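Local coordinates for protein putative oxidoreductase molybdopterin-binding subunit (Sulfolobus tokodaii, PDB 4ZOH) that binds pterin cytosine dinucleotide and is probably the molybdenum-cofactor subunit of an oxidoreductase of the xanthine dehydrogenase/aldehyde oxidase family, at residues Tyr107-Glu112 against Thr323-Thr328; Thr278-Leu283 against Asp317-His322; His571-Lys576 against Lys586-Val591. All blocks are in the same frame, centred on the assembly; numbering follows the deposited sequence.

Contact 1: residues Tyr107-Glu112 against Thr323-Thr328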
loop_
_atom_site.group_PDB
_atom_site.type_symbol
_atom_site.label_atom_id
_atom_site.label_comp_id
_atom_site.label_asym_id
_atom_site.label_seq_id
_atom_site.Cartn_x
_atom_site.Cartn_y
_atom_site.Cartn_z
ATOM N N TYR A 107 -39.877 -10.008 -20.922
ATOM C CA TYR A 107 -39.560 -9.319 -19.680
ATOM C C TYR A 107 -40.686 -8.426 -19.183
ATOM O O TYR A 107 -41.555 -8.012 -19.963
ATOM C CB TYR A 107 -38.333 -8.484 -19.927
ATOM C CG TYR A 107 -38.460 -7.505 -21.036
ATOM C CD1 TYR A 107 -38.836 -6.184 -20.755
ATOM C CD2 TYR A 107 -38.137 -7.842 -22.349
ATOM C CE1 TYR A 107 -38.940 -5.241 -21.740
ATOM C CE2 TYR A 107 -38.251 -6.895 -23.343
ATOM C CZ TYR A 107 -38.661 -5.592 -23.011
ATOM O OH TYR A 107 -38.760 -4.598 -23.934
ATOM N N VAL A 108 -40.680 -8.165 -17.881
ATOM C CA VAL A 108 -41.669 -7.285 -17.294
ATOM C C VAL A 108 -40.998 -6.139 -16.454
ATOM O O VAL A 108 -40.133 -6.425 -15.630
ATOM C CB VAL A 108 -42.713 -8.126 -16.525
ATOM C CG1 VAL A 108 -42.146 -8.828 -15.333
ATOM C CG2 VAL A 108 -43.936 -7.290 -16.176
ATOM N N LEU A 109 -41.405 -4.888 -16.719
ATOM C CA LEU A 109 -40.924 -3.621 -16.096
ATOM C C LEU A 109 -41.843 -3.063 -14.996
ATOM O O LEU A 109 -41.398 -2.504 -13.963
ATOM C CB LEU A 109 -40.708 -2.559 -17.205
ATOM C CG LEU A 109 -39.710 -3.001 -18.278
ATOM C CD1 LEU A 109 -39.492 -1.897 -19.304
ATOM C CD2 LEU A 109 -38.364 -3.446 -17.683
ATOM N N ASP A 110 -43.137 -3.246 -15.189
ATOM C CA ASP A 110 -44.112 -2.689 -14.272
ATOM C C ASP A 110 -44.490 -3.706 -13.220
ATOM O O ASP A 110 -44.971 -4.776 -13.593
ATOM C CB ASP A 110 -45.270 -2.230 -15.156
ATOM C CG ASP A 110 -46.501 -1.770 -14.352
ATOM O OD1 ASP A 110 -46.623 -1.944 -13.114
ATOM O OD2 ASP A 110 -47.404 -1.263 -15.029
ATOM N N PRO A 111 -44.291 -3.404 -11.898
ATOM C CA PRO A 111 -44.512 -4.415 -10.859
ATOM C C PRO A 111 -45.976 -4.870 -10.700
ATOM O O PRO A 111 -46.251 -5.969 -10.135
ATOM C CB PRO A 111 -44.027 -3.723 -9.564
ATOM C CG PRO A 111 -44.135 -2.257 -9.842
ATOM C CD PRO A 111 -43.763 -2.136 -11.295
ATOM N N GLU A 112 -46.884 -4.002 -11.162
ATOM C CA GLU A 112 -48.301 -4.281 -11.235
ATOM C C GLU A 112 -48.662 -5.315 -12.273
ATOM O O GLU A 112 -49.471 -6.171 -11.969
ATOM C CB GLU A 112 -49.067 -3.009 -11.529
ATOM C CG GLU A 112 -49.683 -2.445 -10.275
ATOM C CD GLU A 112 -50.717 -1.398 -10.605
ATOM O OE1 GLU A 112 -51.900 -1.629 -10.308
ATOM O OE2 GLU A 112 -50.330 -0.382 -11.228
ATOM N N THR A 323 -39.065 -7.200 -10.988
ATOM C CA THR A 323 -39.257 -6.815 -12.364
ATOM C C THR A 323 -37.858 -6.958 -12.992
ATOM O O THR A 323 -36.874 -7.047 -12.269
ATOM C CB THR A 323 -39.820 -5.320 -12.532
ATOM O OG1 THR A 323 -38.892 -4.359 -11.975
ATOM C CG2 THR A 323 -41.181 -5.131 -11.854
ATOM N N ASN A 324 -37.759 -6.881 -14.316
ATOM C CA ASN A 324 -36.488 -6.999 -15.039
ATOM C C ASN A 324 -35.631 -5.750 -15.037
ATOM O O ASN A 324 -35.255 -5.272 -16.119
ATOM C CB ASN A 324 -36.702 -7.511 -16.473
ATOM C CG ASN A 324 -37.175 -8.954 -16.494
ATOM O OD1 ASN A 324 -38.362 -9.209 -16.689
ATOM N ND2 ASN A 324 -36.244 -9.909 -16.217
ATOM N N ILE A 325 -35.319 -5.234 -13.818
ATOM C CA ILE A 325 -34.416 -4.078 -13.678
ATOM C C ILE A 325 -33.482 -4.307 -12.536
ATOM O O ILE A 325 -33.651 -5.253 -11.647
ATOM C CB ILE A 325 -35.182 -2.719 -13.491
ATOM C CG1 ILE A 325 -35.950 -2.728 -12.160
ATOM C CG2 ILE A 325 -36.077 -2.427 -14.682
ATOM C CD1 ILE A 325 -36.705 -1.435 -11.894
ATOM N N THR A 326 -32.477 -3.451 -12.546
ATOM C CA THR A 326 -31.482 -3.415 -11.481
ATOM C C THR A 326 -32.123 -3.742 -10.119
ATOM O O THR A 326 -33.075 -3.066 -9.698
ATOM C CB THR A 326 -30.872 -1.973 -11.403
ATOM O OG1 THR A 326 -30.494 -1.568 -12.708
ATOM C CG2 THR A 326 -29.678 -2.017 -10.547
ATOM N N PRO A 327 -31.601 -4.728 -9.375
ATOM C CA PRO A 327 -32.252 -4.895 -8.082
ATOM C C PRO A 327 -32.256 -3.621 -7.164
ATOM O O PRO A 327 -31.234 -2.948 -7.046
ATOM C CB PRO A 327 -31.389 -5.993 -7.421
ATOM C CG PRO A 327 -30.763 -6.717 -8.572
ATOM C CD PRO A 327 -30.412 -5.584 -9.473
ATOM N N THR A 328 -33.341 -3.400 -6.436
ATOM C CA THR A 328 -33.582 -2.210 -5.640
ATOM C C THR A 328 -32.862 -2.398 -4.296
ATOM O O THR A 328 -32.806 -3.510 -3.792
ATOM C CB THR A 328 -35.115 -2.066 -5.403
ATOM O OG1 THR A 328 -35.797 -2.186 -6.675
ATOM C CG2 THR A 328 -35.444 -0.643 -4.689
#
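Two hydrogen bonds tie Val-108 to Asn-324, and both backbone groups of the valine are used. The amide N of Asn-324 donates to Val-108 O over 2.8 Å in a nearly straight bond (174°), while Val-108 N donates to the side-chain OD1 of Asn-324 at 2.8 Å, tilted 15° from the amide plane. With CG anti to the carbonyl carbon (chi1 -68°), the asparagine side chain folds back beside its own N, and side chain and backbone grip the same residue much as a neighbouring strand would. Replacing Asn-324 by alanine would remove OD1 and ND2, and would probably cost Val-108 N its acceptor here and Val-121 O and Thr-74 O the donor they share.

Apolar contacts flank this pair. Thr-323 CG2 lies 3.5 Å from Pro-111 CA, and its OG1 turns to Asn-282. Leu-109 CD2 reaches Ile-325 CG2 at 3.9 Å.

Asp-110 N-caps helix 111-114, its OD1 accepting from Glu-112 N. The Val-108 bonds and the packing of Pro-111 on Thr-323 fasten the start of this short helix to the loop leaving strand 313-321; Pro-111 also rests on Ile-280 and Asn-282 of strand 272-282, and Glu-112 forms salt bridges with Lys-259 and Lys-261 of strand 254-266.

Contact 2: residues Thr278-Leu283 against Asp317-His322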
loop_
_atom_site.group_PDB
_atom_site.type_symbol
_atom_site.label_atom_id
_atom_site.label_comp_id
_atom_site.label_asym_id
_atom_site.label_seq_id
_atom_site.Cartn_x
_atom_site.Cartn_y
_atom_site.Cartn_z
ATOM N N THR A 278 -53.588 -0.704 -1.222
ATOM C CA THR A 278 -52.647 -1.641 -1.732
ATOM C C THR A 278 -51.305 -0.881 -1.941
ATOM O O THR A 278 -51.252 0.129 -2.682
ATOM C CB THR A 278 -53.180 -2.183 -3.067
ATOM O OG1 THR A 278 -54.453 -2.803 -2.817
ATOM C CG2 THR A 278 -52.237 -3.182 -3.669
ATOM N N LEU A 279 -50.251 -1.378 -1.293
ATOM C CA LEU A 279 -48.858 -0.872 -1.532
ATOM C C LEU A 279 -48.118 -1.764 -2.495
ATOM O O LEU A 279 -47.891 -2.964 -2.181
ATOM C CB LEU A 279 -48.098 -0.768 -0.175
ATOM C CG LEU A 279 -46.631 -0.302 -0.283
ATOM C CD1 LEU A 279 -46.558 1.196 -0.638
ATOM C CD2 LEU A 279 -45.840 -0.649 0.970
ATOM N N ILE A 280 -47.708 -1.246 -3.649
ATOM C CA ILE A 280 -46.852 -2.051 -4.516
ATOM C C ILE A 280 -45.357 -1.575 -4.607
ATOM O O ILE A 280 -45.062 -0.484 -5.200
ATOM C CB ILE A 280 -47.422 -2.150 -5.938
ATOM C CG1 ILE A 280 -48.746 -2.949 -5.938
ATOM C CG2 ILE A 280 -46.455 -2.919 -6.826
ATOM C CD1 ILE A 280 -49.569 -2.709 -7.196
ATOM N N ALA A 281 -44.422 -2.409 -4.129
ATOM C CA ALA A 281 -42.972 -2.067 -4.124
ATOM C C ALA A 281 -42.205 -2.843 -5.175
ATOM O O ALA A 281 -42.456 -4.033 -5.373
ATOM C CB ALA A 281 -42.391 -2.291 -2.749
ATOM N N ASN A 282 -41.376 -2.144 -5.957
ATOM C CA ASN A 282 -40.622 -2.740 -7.033
ATOM C C ASN A 282 -39.194 -3.182 -6.565
ATOM O O ASN A 282 -38.310 -2.336 -6.345
ATOM C CB ASN A 282 -40.576 -1.776 -8.207
ATOM C CG ASN A 282 -39.987 -2.404 -9.440
ATOM O OD1 ASN A 282 -39.315 -3.391 -9.331
ATOM N ND2 ASN A 282 -40.166 -1.783 -10.595
ATOM N N LEU A 283 -39.002 -4.481 -6.341
ATOM C CA LEU A 283 -37.667 -5.003 -6.006
ATOM C C LEU A 283 -36.670 -5.087 -7.120
ATOM O O LEU A 283 -35.473 -5.325 -6.852
ATOM C CB LEU A 283 -37.762 -6.354 -5.380
ATOM C CG LEU A 283 -38.528 -6.439 -4.084
ATOM C CD1 LEU A 283 -38.488 -7.858 -3.547
ATOM C CD2 LEU A 283 -38.071 -5.453 -3.010
ATOM N N ASP A 317 -52.590 -3.743 1.900
ATOM C CA ASP A 317 -52.230 -4.978 1.274
ATOM C C ASP A 317 -50.854 -4.685 0.651
ATOM O O ASP A 317 -50.770 -3.916 -0.322
ATOM C CB ASP A 317 -53.307 -5.371 0.217
ATOM C CG ASP A 317 -53.056 -6.786 -0.418
ATOM O OD1 ASP A 317 -52.512 -7.655 0.267
ATOM O OD2 ASP A 317 -53.440 -7.023 -1.592
ATOM N N ALA A 318 -49.781 -5.228 1.263
ATOM C CA ALA A 318 -48.356 -4.981 0.775
ATOM C C ALA A 318 -47.754 -6.041 -0.173
ATOM O O ALA A 318 -47.642 -7.209 0.191
ATOM C CB ALA A 318 -47.413 -4.738 1.961
ATOM N N TYR A 319 -47.374 -5.613 -1.361
ATOM C CA TYR A 319 -46.596 -6.396 -2.315
ATOM C C TYR A 319 -45.141 -5.895 -2.529
ATOM O O TYR A 319 -44.920 -4.682 -2.695
ATOM C CB TYR A 319 -47.246 -6.335 -3.690
ATOM C CG TYR A 319 -48.555 -7.051 -3.785
ATOM C CD1 TYR A 319 -49.754 -6.386 -3.386
ATOM C CD2 TYR A 319 -48.635 -8.384 -4.273
ATOM C CE1 TYR A 319 -50.975 -7.019 -3.456
ATOM C CE2 TYR A 319 -49.887 -9.037 -4.368
ATOM C CZ TYR A 319 -51.031 -8.343 -3.949
ATOM O OH TYR A 319 -52.266 -8.871 -4.003
ATOM N N ALA A 320 -44.172 -6.830 -2.524
ATOM C CA ALA A 320 -42.839 -6.575 -3.031
ATOM C C ALA A 320 -42.645 -7.527 -4.207
ATOM O O ALA A 320 -42.592 -8.750 -4.043
ATOM C CB ALA A 320 -41.783 -6.765 -1.911
ATOM N N VAL A 321 -42.474 -6.959 -5.384
ATOM C CA VAL A 321 -42.514 -7.689 -6.601
ATOM C C VAL A 321 -41.241 -7.512 -7.382
ATOM O O VAL A 321 -40.831 -6.380 -7.501
ATOM C CB VAL A 321 -43.644 -7.131 -7.515
ATOM C CG1 VAL A 321 -44.061 -8.179 -8.563
ATOM C CG2 VAL A 321 -44.869 -6.815 -6.684
ATOM N N HIS A 322 -40.703 -8.583 -8.021
ATOM C CA HIS A 322 -39.580 -8.466 -9.005
ATOM C C HIS A 322 -39.990 -7.876 -10.315
ATOM O O HIS A 322 -41.138 -8.055 -10.730
ATOM C CB HIS A 322 -38.983 -9.859 -9.302
ATOM C CG HIS A 322 -38.420 -10.515 -8.091
ATOM N ND1 HIS A 322 -37.320 -10.004 -7.430
ATOM C CD2 HIS A 322 -38.830 -11.583 -7.377
ATOM C CE1 HIS A 322 -37.046 -10.772 -6.384
ATOM N NE2 HIS A 322 -37.937 -11.747 -6.332
#
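Five backbone hydrogen bonds join Thr-278-Leu-283 to Asp-317-His-322, passing alternately in the two directions as in a regular parallel sheet. Leu-279 N and Ala-281 N donate to Asp-317 O and Tyr-319 O, while Tyr-319 N and Val-321 N donate back to Leu-279 O and Ala-281 O. The shortest joins Ala-281 N to Tyr-319 O at 2.7 Å. The run continues just past the end of strand 272-282, where Leu-283 N donates to Val-321 O at 2.9 Å. The short strand axes differ by only 10° in direction.

Polar side chains look mostly to neighbours. Asp-317 OD1 bonds to His-132 NE2, whose ring also stacks with Tyr-319, and Tyr-319 OH makes a weak bond to Asp-317 OD2. Just past strand 313-321, His-322 ND1 bonds to Gly-284 O, and Asn-282, the last residue of its own strand, accepts from Gly-284 N with its OD1.

Packing differs on the two faces. On that of Thr-278, Ile-280 and Tyr-319, the threonine methyl CG2, anti to its own N, approaches Tyr-319 CE1 at 4.0 Å, and Ile-280 CG2 meets Val-321 CG2 at 4.2 Å. On the face of Leu-279, Ala-281 and Ala-320, Leu-283 reaches across to the partner strand: its CG stands anti to the carbonyl carbon (chi1 -61°), which brings CD1 to rest 3.8 Å from Ala-320 CB.

This is the strand pair of a beta-alpha-beta crossover. The connecting helix 288-304 packs on Leu-279 and Ala-281 through Val-302 and Val-298, whereas Pro-111 and Ala-114 of helix 111-114 lie on Ile-280 and Val-321, on the other face. Strands 254-266 and 129-138 flank the pair within the mixed sheet.

Contact 3: residues His571-Lys576 against Lys586-Val591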
loop_
_atom_site.group_PDB
_atom_site.type_symbol
_atom_site.label_atom_id
_atom_site.label_comp_id
_atom_site.label_asym_id
_atom_site.label_seq_id
_atom_site.Cartn_x
_atom_site.Cartn_y
_atom_site.Cartn_z
ATOM N N HIS A 571 -41.368 20.221 9.345
ATOM C CA HIS A 571 -40.520 20.900 8.420
ATOM C C HIS A 571 -41.483 21.714 7.618
ATOM O O HIS A 571 -42.650 21.360 7.530
ATOM C CB HIS A 571 -39.712 19.928 7.490
ATOM C CG HIS A 571 -38.582 19.214 8.201
ATOM N ND1 HIS A 571 -37.411 18.831 7.556
ATOM C CD2 HIS A 571 -38.446 18.813 9.495
ATOM C CE1 HIS A 571 -36.583 18.313 8.454
ATOM N NE2 HIS A 571 -37.199 18.229 9.623
ATOM N N LEU A 572 -40.977 22.811 7.035
ATOM C CA LEU A 572 -41.780 23.798 6.380
ATOM C C LEU A 572 -40.988 24.398 5.248
ATOM O O LEU A 572 -39.797 24.591 5.385
ATOM C CB LEU A 572 -42.084 24.908 7.401
ATOM C CG LEU A 572 -42.806 24.518 8.655
ATOM C CD1 LEU A 572 -41.834 24.552 9.775
ATOM C CD2 LEU A 572 -43.861 25.582 8.950
ATOM N N ALA A 573 -41.635 24.655 4.132
ATOM C CA ALA A 573 -40.962 25.281 3.020
ATOM C C ALA A 573 -41.841 26.360 2.414
ATOM O O ALA A 573 -43.057 26.264 2.502
ATOM C CB ALA A 573 -40.624 24.266 1.967
ATOM N N LEU A 574 -41.215 27.338 1.768
ATOM C CA LEU A 574 -41.899 28.413 1.066
ATOM C C LEU A 574 -41.332 28.351 -0.293
ATOM O O LEU A 574 -40.099 28.420 -0.453
ATOM C CB LEU A 574 -41.574 29.825 1.698
ATOM C CG LEU A 574 -42.239 31.086 1.034
ATOM C CD1 LEU A 574 -43.685 31.189 1.459
ATOM C CD2 LEU A 574 -41.545 32.400 1.462
ATOM N N VAL A 575 -42.181 28.279 -1.290
ATOM C CA VAL A 575 -41.646 28.114 -2.657
ATOM C C VAL A 575 -42.333 29.080 -3.562
ATOM O O VAL A 575 -43.387 29.578 -3.195
ATOM C CB VAL A 575 -41.928 26.673 -3.228
ATOM C CG1 VAL A 575 -41.374 25.557 -2.325
ATOM C CG2 VAL A 575 -43.417 26.418 -3.516
ATOM N N LYS A 576 -41.822 29.206 -4.784
ATOM C CA LYS A 576 -42.422 29.961 -5.868
ATOM C C LYS A 576 -42.274 29.150 -7.140
ATOM O O LYS A 576 -41.314 28.404 -7.275
ATOM C CB LYS A 576 -41.678 31.293 -6.065
ATOM C CG LYS A 576 -42.056 32.376 -5.052
ATOM C CD LYS A 576 -41.808 33.746 -5.672
ATOM C CE LYS A 576 -42.909 34.125 -6.674
ATOM N NZ LYS A 576 -44.171 34.641 -6.024
ATOM N N LYS A 586 -37.531 29.233 -1.405
ATOM C CA LYS A 586 -37.047 30.457 -0.714
ATOM C C LYS A 586 -36.535 30.233 0.639
ATOM O O LYS A 586 -35.492 30.823 1.059
ATOM C CB LYS A 586 -38.202 31.440 -0.575
ATOM C CG LYS A 586 -38.669 31.980 -1.914
ATOM C CD LYS A 586 -37.502 32.326 -2.845
ATOM C CE LYS A 586 -37.985 32.497 -4.252
ATOM N NZ LYS A 586 -39.159 31.586 -4.375
ATOM N N LYS A 587 -37.291 29.429 1.387
ATOM C CA LYS A 587 -36.952 29.115 2.751
ATOM C C LYS A 587 -37.388 27.739 3.100
ATOM O O LYS A 587 -38.403 27.260 2.604
ATOM C CB LYS A 587 -37.656 30.044 3.741
ATOM C CG LYS A 587 -37.079 31.461 3.842
ATOM C CD LYS A 587 -37.484 32.203 5.119
ATOM C CE LYS A 587 -37.610 33.736 4.977
ATOM N NZ LYS A 587 -37.318 34.316 3.626
ATOM N N TYR A 588 -36.645 27.142 4.015
ATOM C CA TYR A 588 -36.968 25.851 4.513
ATOM C C TYR A 588 -36.661 25.935 5.976
ATOM O O TYR A 588 -35.572 26.347 6.345
ATOM C CB TYR A 588 -36.088 24.782 3.789
ATOM C CG TYR A 588 -36.539 23.333 4.052
ATOM C CD1 TYR A 588 -37.264 22.570 3.076
ATOM C CD2 TYR A 588 -36.249 22.751 5.279
ATOM C CE1 TYR A 588 -37.663 21.234 3.370
ATOM C CE2 TYR A 588 -36.655 21.460 5.567
ATOM C CZ TYR A 588 -37.332 20.705 4.615
ATOM O OH TYR A 588 -37.673 19.452 5.071
ATOM N N VAL A 589 -37.608 25.497 6.806
ATOM C CA VAL A 589 -37.365 25.374 8.228
ATOM C C VAL A 589 -37.535 23.915 8.691
ATOM O O VAL A 589 -38.518 23.311 8.356
ATOM C CB VAL A 589 -38.349 26.312 9.014
ATOM C CG1 VAL A 589 -38.226 26.127 10.527
ATOM C CG2 VAL A 589 -38.140 27.794 8.593
ATOM N N ALA A 590 -36.617 23.411 9.515
ATOM C CA ALA A 590 -36.725 22.055 10.072
ATOM C C ALA A 590 -36.765 22.234 11.553
ATOM O O ALA A 590 -35.877 22.903 12.160
ATOM C CB ALA A 590 -35.496 21.191 9.708
ATOM N N VAL A 591 -37.765 21.614 12.174
ATOM C CA VAL A 591 -37.714 21.531 13.637
ATOM C C VAL A 591 -37.670 20.072 14.007
ATOM O O VAL A 591 -38.656 19.394 13.785
ATOM C CB VAL A 591 -38.923 22.270 14.295
ATOM C CG1 VAL A 591 -38.829 22.110 15.817
ATOM C CG2 VAL A 591 -38.880 23.755 13.935
#
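His-571 meets Tyr-588 and Ala-590 across an antiparallel beta hairpin, formed by strands 568-577 and 583-593. From CB, which lies 3.2 Å from Tyr-588 OH, the histidine side chain leads over the partner strand. At ND1 the ring bonds Tyr-588 OH at 2.6 Å, the hydroxyl lying in the plane at the imidazole edge; the two rings meet rim to rim with planes at 87°. CE1 is 3.3 Å from Ala-590 CB, a methyl that sits over one face in a CH-pi contact, 3.5 Å from the ring centroid. At the tip, NE2 bonds Asp-592 OD1, so both ring nitrogens have partners and the rotation of the buried ring is fixed. Ala-677 and Thr-681 of helix 673-688 and Ile-611 of helix 600-619 also touch His-571.

CG of Tyr-588 stands anti to the backbone N (chi1 -169°), which lays the ring beneath Leu-572 O. On the opposite face of the sheet, Leu-572 CD1 packs on Val-589 CB beside helix 385-401.

Toward the turn the regular pairing breaks at a classic beta bulge, where Lys-586 and Lys-587 both face Leu-574: Leu-574 N donates to Lys-587 O, and Lys-586 N to Leu-574 O at 2.9 Å.

Contacts 1 and 2 form one continuous region, with centres 11 Å apart. Segment 323-328 follows directly on 317-322, and Asn-282 holds it at two points through probable hydrogen bonds: its OD1 is 2.8 Å from Thr-323 OG1, and its backbone O makes a notably short approach, 2.5 Å, to Thr-328 OG1. Pro-111 O also packs on Val-321 CG1 at 3.5 Å. Contact 3 stands apart, in the second molybdopterin cofactor-binding region of the sequence, its centre 35 Å from that of contact 1 and 32 Å from that of contact 2. The His-571 side chain of contact 3 is about 13 Å from the bound pterin cytosine dinucleotide.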